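Local coordinates for methyltransferase-like protein (Saccharopolyspora spinosa, PDB 4PNE) that catalyses a [4+2] cycloaddition in spinosyn biosynthesis, on a fold of the S-adenosylmethionine-dependent methyltransferase type, at residues 41-44 with 45-48; 168-171 with 172-175; 274-277 with 278-282. All coordinates share one frame; numbering follows the deposited sequence.

Contact 1 (41-44 with 45-48); sequences QMYD and LVTP. With SAH (S-adenosyl-L-homocysteine), chain C.
Thr47 and Tyr43, one helical turn apart, are joined twice through a single carbonyl. Tyr43 O accepts the hydroxyl Thr47 OG1 at 2.7 Å and the amide Thr47 N at 3.0 Å, and the two donors come from opposite faces of the carbonyl plane. The hydroxyl can reach back because OG1 lies beside its own backbone N, anti to the carbonyl carbon (chi1 -77°). Threonine suits the spot: its oxygen is satisfied within the helix while the rest of the side chain packs on helix 125-138. The preceding turns are ordinary, with Leu45 N on Gln41 O and Val46 N on Met42 O. At Pro48 the helix kinks, since proline has no N-H to give and its CD sits 3.7 Å from Asp44 O.

Van der Waals contacts complete the turn. The amide NE2 of Gln41 lies 3.5 Å from Leu45 CG, the two side chains crossing at a slant, and in an apolar contact Val46 CG1 lies obliquely to the Tyr43 ring, 4.0 Å from CD1.

Ligand contacts belong to Tyr43. SAH C3' lies over one face of its ring, toward the rim, 3.8 Å from Tyr43 CE2, and Tyr43 OH stands 3.3 Å from SAH SD while hydrogen-bonding Glu172. Asp44 OD1 turns elsewhere, to Ser124 and Val126 N. Helix 36-54 thus forms one wall of the S-adenosylhomocysteine pocket, with an aromatic ring laid against the ribose.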
# COMPACT_ATOMS: atom_id res chain seq x y z
N GLN A 41 13.53 4.65 6.50
CA GLN A 41 14.88 4.76 5.95
C GLN A 41 15.02 3.94 4.67
O GLN A 41 15.62 4.40 3.69
CB GLN A 41 15.89 4.30 7.02
CG GLN A 41 17.36 4.27 6.60
CD GLN A 41 17.87 5.59 6.05
OE1 GLN A 41 17.43 6.66 6.46
NE2 GLN A 41 18.83 5.51 5.13
N MET A 42 14.44 2.74 4.66
CA MET A 42 14.54 1.89 3.49
C MET A 42 13.86 2.59 2.34
O MET A 42 14.40 2.66 1.25
CB MET A 42 13.94 0.51 3.75
CG MET A 42 14.13 -0.50 2.61
SD MET A 42 15.81 -0.73 1.92
CE MET A 42 15.51 -1.75 0.48
N TYR A 43 12.67 3.13 2.57
CA TYR A 43 11.97 3.85 1.49
C TYR A 43 12.70 5.13 1.11
O TYR A 43 12.68 5.54 -0.05
CB TYR A 43 10.52 4.13 1.90
CG TYR A 43 9.62 2.97 1.59
CD1 TYR A 43 9.27 2.67 0.27
CD2 TYR A 43 9.13 2.15 2.60
CE1 TYR A 43 8.47 1.62 -0.02
CE2 TYR A 43 8.32 1.05 2.29
CZ TYR A 43 8.01 0.81 0.97
OH TYR A 43 7.22 -0.24 0.61
N ASP A 44 13.35 5.77 2.08
CA ASP A 44 14.15 6.97 1.76
C ASP A 44 15.23 6.61 0.70
O ASP A 44 15.51 7.40 -0.22
CB ASP A 44 14.83 7.56 3.01
CG ASP A 44 13.86 8.31 3.94
OD1 ASP A 44 12.72 8.66 3.55
OD2 ASP A 44 14.27 8.54 5.08
N LEU A 45 15.83 5.45 0.90
CA LEU A 45 16.89 4.96 0.04
C LEU A 45 16.40 4.48 -1.32
O LEU A 45 17.05 4.76 -2.32
CB LEU A 45 17.65 3.83 0.72
CG LEU A 45 18.51 4.27 1.90
CD1 LEU A 45 19.08 3.04 2.63
CD2 LEU A 45 19.60 5.21 1.45
N VAL A 46 15.28 3.76 -1.36
CA VAL A 46 14.83 3.11 -2.59
C VAL A 46 13.98 4.02 -3.46
O VAL A 46 13.83 3.80 -4.65
CB VAL A 46 14.04 1.80 -2.27
CG1 VAL A 46 12.64 2.10 -1.85
CG2 VAL A 46 14.01 0.90 -3.49
N THR A 47 13.46 5.11 -2.89
CA THR A 47 12.58 5.99 -3.65
C THR A 47 13.12 6.49 -4.98
O THR A 47 12.41 6.40 -5.99
CB THR A 47 12.21 7.22 -2.80
OG1 THR A 47 11.22 6.82 -1.86
CG2 THR A 47 11.63 8.34 -3.65
N PRO A 48 14.36 7.02 -5.00
CA PRO A 48 14.89 7.50 -6.28
C PRO A 48 14.96 6.38 -7.34
O PRO A 48 14.74 6.64 -8.52
CB PRO A 48 16.30 8.00 -5.92
CG PRO A 48 16.29 8.19 -4.47
CD PRO A 48 15.32 7.21 -3.90
N SAH C . -0.12 3.00 -0.44
CA SAH C . 1.00 3.43 -1.28
CB SAH C . 2.37 2.93 -0.82
CG SAH C . 2.51 1.48 -0.42
SD SAH C . 4.23 1.07 -0.09
C SAH C . 0.75 3.01 -2.70
O SAH C . 1.39 3.52 -3.60
OXT SAH C . -0.17 2.23 -2.95
C5' SAH C . 4.10 0.97 1.71
C4' SAH C . 3.93 2.32 2.40
O4' SAH C . 3.61 2.12 3.77
C3' SAH C . 5.17 3.19 2.39
O3' SAH C . 4.73 4.48 2.02
C2' SAH C . 5.67 3.13 3.82
O2' SAH C . 6.45 4.23 4.28
C1' SAH C . 4.35 2.99 4.58
N9 SAH C . 4.54 2.48 5.95
C8 SAH C . 5.23 1.41 6.41
N7 SAH C . 5.15 1.36 7.76
C5 SAH C . 4.42 2.41 8.17
C6 SAH C . 4.03 2.87 9.41
N6 SAH C . 4.37 2.22 10.52
N1 SAH C . 3.26 3.97 9.50
C2 SAH C . 2.87 4.66 8.37
N3 SAH C . 3.28 4.25 7.14
C4 SAH C . 4.02 3.12 7.04

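Contact 2 (168-171 with 172-175); sequences QSLL and EMSE. With SAH (S-adenosyl-L-homocysteine), chain C.
Glu172 starts its course toward the ligand at CB, which rests 3.5 Å from Ser169 O, the carbonyl that also accepts Glu172 N. Because CG is anti to the carbonyl carbon (chi1 -67°) and the chain is extended from there, CG leaves the backbone turn and carries CD to 4.2 Å from Gln168 O. At the tip the carboxylate parts its tasks. OE1 meets the nucleoside at 3.2 Å from SAH C5' and also lies near SAH C8, whereas OE2 hydrogen-bonds Tyr43 OH, which would help fix the rotation of the group. Glutamate is long enough to span from the loop to the ribose and still offers a second oxygen.

The backbone of the same turn is held by two bonds of the 3-10 kind, Glu172 N to Ser169 O and Met173 N to Leu170 O at 3.2 Å, each donor standing above the carbonyl plane. Met173 runs its extended chain along this turn: CG is 3.5 Å from Ser169 O, and CE reaches Leu170 CD2 at 4.2 Å. Ser169 is small enough for CB to come within 3.4 Å of SAH O4', while its OG is held by Val99 O. Gln168 O adds a further approach to SAH C5'.

A short turn after strand 161-167 whose residues line the S-adenosylhomocysteine pocket fits the Rossmann-like fold of S-adenosylmethionine-dependent methyltransferases, in which loops at the carboxyl ends of the parallel strands bind the ligand.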
# COMPACT_ATOMS: atom_id res chain seq x y z
N GLN A 168 -1.13 -1.97 0.63
CA GLN A 168 0.15 -2.63 0.85
C GLN A 168 1.02 -1.94 1.90
O GLN A 168 2.23 -1.75 1.73
CB GLN A 168 0.91 -2.80 -0.46
CG GLN A 168 0.38 -3.90 -1.31
CD GLN A 168 1.09 -4.00 -2.65
OE1 GLN A 168 0.44 -3.95 -3.69
NE2 GLN A 168 2.41 -4.04 -2.63
N SER A 169 0.40 -1.52 3.00
CA SER A 169 1.15 -0.93 4.10
C SER A 169 1.12 -1.74 5.40
O SER A 169 2.10 -1.74 6.13
CB SER A 169 0.65 0.49 4.36
OG SER A 169 -0.70 0.44 4.73
N LEU A 170 0.03 -2.44 5.71
CA LEU A 170 -0.07 -3.09 7.02
C LEU A 170 1.01 -4.14 7.24
O LEU A 170 1.52 -4.29 8.35
CB LEU A 170 -1.46 -3.73 7.19
CG LEU A 170 -2.64 -2.77 7.26
CD1 LEU A 170 -3.93 -3.52 7.35
CD2 LEU A 170 -2.48 -1.86 8.47
N LEU A 171 1.37 -4.89 6.21
CA LEU A 171 2.31 -5.97 6.45
C LEU A 171 3.75 -5.48 6.62
O LEU A 171 4.61 -6.22 7.06
CB LEU A 171 2.23 -7.00 5.33
CG LEU A 171 0.95 -7.85 5.33
CD1 LEU A 171 1.06 -8.91 4.26
CD2 LEU A 171 0.69 -8.54 6.67
N GLU A 172 3.99 -4.21 6.35
CA GLU A 172 5.31 -3.61 6.61
C GLU A 172 5.50 -3.18 8.05
O GLU A 172 6.59 -2.78 8.44
CB GLU A 172 5.52 -2.39 5.73
CG GLU A 172 5.63 -2.77 4.30
CD GLU A 172 6.03 -1.63 3.40
OE1 GLU A 172 6.04 -0.46 3.84
OE2 GLU A 172 6.35 -1.94 2.26
N MET A 173 4.45 -3.22 8.84
CA MET A 173 4.52 -2.68 10.17
C MET A 173 4.98 -3.70 11.18
O MET A 173 4.65 -4.87 11.04
CB MET A 173 3.16 -2.12 10.54
CG MET A 173 2.71 -1.15 9.48
SD MET A 173 1.21 -0.34 9.94
CE MET A 173 0.92 0.66 8.47
N SER A 174 5.71 -3.27 12.21
CA SER A 174 6.24 -4.23 13.17
C SER A 174 5.09 -4.89 13.92
O SER A 174 5.13 -6.08 14.19
CB SER A 174 7.22 -3.57 14.14
OG SER A 174 6.63 -2.53 14.89
N GLU A 175 4.05 -4.12 14.20
CA GLU A 175 2.88 -4.61 14.93
C GLU A 175 1.60 -4.22 14.19
O GLU A 175 0.98 -3.20 14.51
CB GLU A 175 2.86 -4.04 16.35
CG GLU A 175 4.00 -4.52 17.23
CD GLU A 175 4.02 -3.82 18.58
OE1 GLU A 175 3.14 -4.09 19.41
OE2 GLU A 175 4.93 -2.97 18.79
N SAH C . -0.12 3.00 -0.44
CA SAH C . 1.00 3.43 -1.28
CB SAH C . 2.37 2.93 -0.82
CG SAH C . 2.51 1.48 -0.42
SD SAH C . 4.23 1.07 -0.09
C SAH C . 0.75 3.01 -2.70
O SAH C . 1.39 3.52 -3.60
OXT SAH C . -0.17 2.23 -2.95
C5' SAH C . 4.10 0.97 1.71
C4' SAH C . 3.93 2.32 2.40
O4' SAH C . 3.61 2.12 3.77
C3' SAH C . 5.17 3.19 2.39
O3' SAH C . 4.73 4.48 2.02
C2' SAH C . 5.67 3.13 3.82
O2' SAH C . 6.45 4.23 4.28
C1' SAH C . 4.35 2.99 4.58
N9 SAH C . 4.54 2.48 5.95
C8 SAH C . 5.23 1.41 6.41
N7 SAH C . 5.15 1.36 7.76
C5 SAH C . 4.42 2.41 8.17
C6 SAH C . 4.03 2.87 9.41
N6 SAH C . 4.37 2.22 10.52
N1 SAH C . 3.26 3.97 9.50
C2 SAH C . 2.87 4.66 8.37
N3 SAH C . 3.28 4.25 7.14
C4 SAH C . 4.02 3.12 7.04

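Contact 3 (274-277 with 278-282); sequences AGWA and AAVCD
Ala274 begins the contact through its carbonyl, which takes the amide of Ala278 at 3.0 Å and has the methyl Ala278 CB beside it. Its own methyl, small enough to fit between neighbouring helices, turns to Ile265 and Ala266 of helix 265-269. Gly275, on the exposed side, repeats the pattern with Ala279 N at 3.1 Å from Gly275 O.

Trp276 supplies the main side-chain meeting. Val280 CG2 sits over one face of the indole, 3.5 Å from Trp276 CE2 and displaced toward the rim; the line from the methyl to the centroid of the six-membered ring is 3.9 Å long and 30° off the normal, a CH-pi contact. With Trp276 CG anti to the backbone N (chi1 168°), the ring swings over the following turn, and Val280 puts CG2 beside its own N, close under that ring. A branched residue brings a methyl to this face, and Val280 also touches Met251, Phe254 and Leu258 of helix 250-260. Val280 N meanwhile binds Trp276 O.

Ala277 closes the segment: its O accepts Cys281 N at 3.1 Å, with Cys281 SG 3.7 Å from the same oxygen, and its methyl packs on Ile265. Ala278 O then takes Asp282 N as the helix ends. The side chains meet as methyl on aromatic face, which probably means dispersion and burial, while every hydrogen bond across the contact is backbone to backbone.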
# COMPACT_ATOMS: atom_id res chain seq x y z
N ALA A 274 20.40 -2.59 -3.55
CA ALA A 274 20.87 -3.66 -4.45
C ALA A 274 20.37 -5.06 -4.05
O ALA A 274 20.06 -5.89 -4.90
CB ALA A 274 22.40 -3.66 -4.50
N GLY A 275 20.32 -5.33 -2.75
CA GLY A 275 19.84 -6.61 -2.29
C GLY A 275 18.36 -6.77 -2.59
O GLY A 275 17.91 -7.82 -3.04
N TRP A 276 17.59 -5.71 -2.36
CA TRP A 276 16.16 -5.75 -2.64
C TRP A 276 15.92 -5.93 -4.15
O TRP A 276 15.06 -6.72 -4.57
CB TRP A 276 15.48 -4.47 -2.15
CG TRP A 276 14.09 -4.35 -2.67
CD1 TRP A 276 12.96 -4.94 -2.17
CD2 TRP A 276 13.68 -3.60 -3.82
NE1 TRP A 276 11.88 -4.61 -2.95
CE2 TRP A 276 12.29 -3.80 -3.97
CE3 TRP A 276 14.35 -2.80 -4.74
CZ2 TRP A 276 11.56 -3.20 -4.99
CZ3 TRP A 276 13.63 -2.21 -5.75
CH2 TRP A 276 12.25 -2.42 -5.88
N ALA A 277 16.68 -5.20 -4.96
CA ALA A 277 16.56 -5.27 -6.42
C ALA A 277 16.85 -6.69 -6.92
O ALA A 277 16.15 -7.22 -7.78
CB ALA A 277 17.50 -4.29 -7.09
N ALA A 278 17.87 -7.31 -6.34
CA ALA A 278 18.23 -8.67 -6.72
C ALA A 278 17.07 -9.65 -6.40
O ALA A 278 16.76 -10.53 -7.21
CB ALA A 278 19.50 -9.07 -6.01
N ALA A 279 16.41 -9.46 -5.26
CA ALA A 279 15.27 -10.28 -4.84
C ALA A 279 14.06 -10.16 -5.79
O ALA A 279 13.44 -11.17 -6.16
CB ALA A 279 14.87 -9.90 -3.43
N VAL A 280 13.74 -8.93 -6.20
CA VAL A 280 12.66 -8.72 -7.16
C VAL A 280 12.99 -9.44 -8.45
O VAL A 280 12.16 -10.15 -9.02
CB VAL A 280 12.42 -7.21 -7.41
CG1 VAL A 280 11.47 -6.96 -8.57
CG2 VAL A 280 11.92 -6.55 -6.14
N CYS A 281 14.22 -9.31 -8.92
CA CYS A 281 14.55 -9.95 -10.19
C CYS A 281 14.62 -11.48 -10.06
O CYS A 281 14.57 -12.18 -11.06
CB CYS A 281 15.85 -9.38 -10.74
SG CYS A 281 15.59 -7.71 -11.43
N ASP A 282 14.76 -11.97 -8.83
CA ASP A 282 14.69 -13.40 -8.54
C ASP A 282 13.25 -13.90 -8.35
O ASP A 282 13.06 -14.98 -7.82
CB ASP A 282 15.51 -13.71 -7.28
CG ASP A 282 16.10 -15.13 -7.26
OD1 ASP A 282 16.35 -15.74 -8.32
OD2 ASP A 282 16.32 -15.62 -6.14

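How the contacts relate
Contact 1 touches both of the others, whereas contacts 2 and 3 come no closer than about 8 Å between nearest atoms. Contacts 1 and 2 both touch the bound S-adenosylhomocysteine and are joined by a probable hydrogen bond, Tyr43 OH to Glu172 OE2 at 2.5 Å, although their centres are about 16 Å apart. Helix 36-54 also packs against helix 271-281: Met42 CE lies 3.8 Å from Trp276 CB, and Val46 CG2 lies 3.9 Å from Trp276 CZ3. Contact 3 does not touch the ligand: the Trp276 side chain is about 10 Å from it at the nearest atoms, and about 4 Å from a bound malonate, probably from the crystallisation liquor.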